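Local structure of glutathione S-transferase (Sphingobium chungbukense, 6M1T) at residues P53-D58 / L71-Q76. The protein is a bacterial beta-class glutathione S-transferase that binds glutathione and probably transfers it to other compounds in detoxification. Residues are numbered along the deposited sequence; the frame is centred on the assembly and turned at random.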
loop_
_atom_site.group_PDB
_atom_site.type_symbol
_atom_site.label_atom_id
_atom_site.label_comp_id
_atom_site.label_asym_id
_atom_site.label_seq_id
_atom_site.Cartn_x
_atom_site.Cartn_y
_atom_site.Cartn_z
ATOM N N PRO A 53 -12.530 -1.013 -3.666
ATOM C CA PRO A 53 -13.658 -0.236 -3.128
ATOM C C PRO A 53 -13.541 1.279 -3.332
ATOM O O PRO A 53 -12.431 1.775 -3.457
ATOM C CB PRO A 53 -13.591 -0.482 -1.609
ATOM C CG PRO A 53 -12.104 -0.744 -1.369
ATOM C CD PRO A 53 -11.586 -1.442 -2.611
ATOM N N ALA A 54 -14.663 1.963 -3.201
ATOM C CA ALA A 54 -14.717 3.421 -2.970
ATOM C C ALA A 54 -15.770 3.650 -1.890
ATOM O O ALA A 54 -16.772 2.897 -1.857
ATOM C CB ALA A 54 -15.050 4.154 -4.228
ATOM N N LEU A 55 -15.496 4.569 -0.980
ATOM C CA LEU A 55 -16.397 4.895 0.137
ATOM C C LEU A 55 -16.816 6.356 0.057
ATOM O O LEU A 55 -15.917 7.198 0.179
ATOM C CB LEU A 55 -15.691 4.631 1.454
ATOM C CG LEU A 55 -16.580 4.920 2.661
ATOM C CD1 LEU A 55 -17.705 3.891 2.755
ATOM C CD2 LEU A 55 -15.760 4.870 3.930
ATOM N N THR A 56 -18.089 6.623 -0.202
ATOM C CA THR A 56 -18.655 7.992 -0.228
ATOM C C THR A 56 -19.190 8.299 1.161
ATOM O O THR A 56 -20.065 7.563 1.662
ATOM C CB THR A 56 -19.728 8.190 -1.293
ATOM O OG1 THR A 56 -19.159 7.816 -2.539
ATOM C CG2 THR A 56 -20.198 9.633 -1.388
ATOM N N LEU A 57 -18.631 9.328 1.773
ATOM C CA LEU A 57 -19.004 9.771 3.131
ATOM C C LEU A 57 -20.327 10.534 3.038
ATOM O O LEU A 57 -20.709 10.935 1.927
ATOM C CB LEU A 57 -17.873 10.631 3.694
ATOM C CG LEU A 57 -16.497 9.981 3.667
ATOM C CD1 LEU A 57 -15.437 10.943 4.204
ATOM C CD2 LEU A 57 -16.496 8.662 4.427
ATOM N N ASP A 58 -20.985 10.754 4.170
ATOM C CA ASP A 58 -22.237 11.559 4.251
ATOM C C ASP A 58 -22.043 12.958 3.650
ATOM O O ASP A 58 -23.016 13.485 3.101
ATOM C CB ASP A 58 -22.762 11.567 5.686
ATOM C CG ASP A 58 -23.168 10.174 6.138
ATOM O OD1 ASP A 58 -23.492 9.350 5.252
ATOM O OD2 ASP A 58 -23.135 9.906 7.352
ATOM N N LEU A 71 -9.017 2.005 7.704
ATOM C CA LEU A 71 -8.682 2.839 8.901
ATOM C C LEU A 71 -9.820 3.808 9.229
ATOM O O LEU A 71 -10.157 3.925 10.418
ATOM C CB LEU A 71 -7.393 3.630 8.676
ATOM C CG LEU A 71 -6.140 3.242 9.462
ATOM C CD1 LEU A 71 -6.378 2.371 10.688
ATOM C CD2 LEU A 71 -5.144 2.581 8.524
ATOM N N TYR A 72 -10.358 4.519 8.228
ATOM C CA TYR A 72 -11.498 5.436 8.382
ATOM C C TYR A 72 -12.613 4.700 9.132
ATOM O O TYR A 72 -13.218 5.239 10.123
ATOM C CB TYR A 72 -11.991 5.983 7.035
ATOM C CG TYR A 72 -13.159 6.902 7.217
ATOM C CD1 TYR A 72 -12.976 8.238 7.559
ATOM C CD2 TYR A 72 -14.455 6.416 7.169
ATOM C CE1 TYR A 72 -14.058 9.069 7.800
ATOM C CE2 TYR A 72 -15.540 7.227 7.416
ATOM C CZ TYR A 72 -15.342 8.561 7.702
ATOM O OH TYR A 72 -16.423 9.342 7.940
ATOM N N ILE A 73 -13.015 3.546 8.588
ATOM C CA ILE A 73 -14.168 2.776 9.132
ATOM C C ILE A 73 -13.868 2.391 10.595
ATOM O O ILE A 73 -14.758 2.604 11.423
ATOM C CB ILE A 73 -14.463 1.521 8.287
ATOM C CG1 ILE A 73 -15.036 1.936 6.924
ATOM C CG2 ILE A 73 -15.363 0.552 9.048
ATOM C CD1 ILE A 73 -14.872 0.888 5.851
ATOM N N ALA A 74 -12.684 1.843 10.880
ATOM C CA ALA A 74 -12.267 1.434 12.260
ATOM C C ALA A 74 -12.369 2.622 13.215
ATOM O O ALA A 74 -12.981 2.474 14.318
ATOM C CB ALA A 74 -10.873 0.864 12.273
ATOM N N ASP A 75 -11.896 3.780 12.783
ATOM C CA ASP A 75 -11.739 4.984 13.639
ATOM C C ASP A 75 -13.115 5.569 14.000
ATOM O O ASP A 75 -13.207 6.243 15.012
ATOM C CB ASP A 75 -10.814 6.018 12.986
ATOM C CG ASP A 75 -9.343 5.623 13.010
ATOM O OD1 ASP A 75 -9.038 4.604 13.671
ATOM O OD2 ASP A 75 -8.494 6.345 12.352
ATOM N N GLN A 76 -14.179 5.295 13.242
ATOM C CA GLN A 76 -15.517 5.868 13.558
ATOM C C GLN A 76 -16.133 5.140 14.756
ATOM O O GLN A 76 -17.070 5.678 15.303
ATOM C CB GLN A 76 -16.455 5.843 12.348
ATOM C CG GLN A 76 -15.893 6.493 11.095
ATOM C CD GLN A 76 -15.321 7.879 11.291
ATOM O OE1 GLN A 76 -16.010 8.807 11.718
ATOM N NE2 GLN A 76 -14.050 8.050 10.939
#
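The Y72 ring lies against the ends of two leucines, L57 at its outer half and L55 nearer its root. L57 CD2 comes 3.5 Å from Y72 CE2 and equally near CZ, approaching the ring obliquely from the direction opposite to the tyrosine side chain, and it also lies 3.6 Å from Y72 OH. L55 crosses the tyrosine at about a right angle, its CD2 methyl 3.8 Å from Y72 CD2. That same methyl reaches I73 CG1 at 4.3 Å, so one arm of the leucine fork touches two successive helix residues. Chi1 of L55 (-179°) sets CG opposite the backbone N, and this carries CD2 out to the helix. No hydrogen bond joins the segments; the contact is apolar packing between sheet and helix. It belongs to the thioredoxin-like N-terminal domain, where helix 66-75 packs against strand 54-56, which runs antiparallel to its neighbours 2-5 and 62-64. Just before that strand, P53, preceded by a cis peptide bond, touches the bound glutathione; a cis-proline at this place is a hallmark of the thioredoxin fold. I73, beta-branched and wholly apolar, also packs on P14, A17 and L18 of helix 12-21, and this links two helices with the sheet. On one face of the Y72 ring sits Q76 NE2, 3.3 Å above the plane and offset toward the rim; it donates to Y72 O at 3.0 Å, so the glutamine amide is tied to the backbone of the same residue. The broad tyrosine ring also meets Y92 of the second subunit edge-to-face. An alanine at Y72 is likely to leave L57 CD2 and L55 CD2 without the ring they pack against, Q76 NE2 without the face beneath it and Y92 of the second subunit without this aromatic partner.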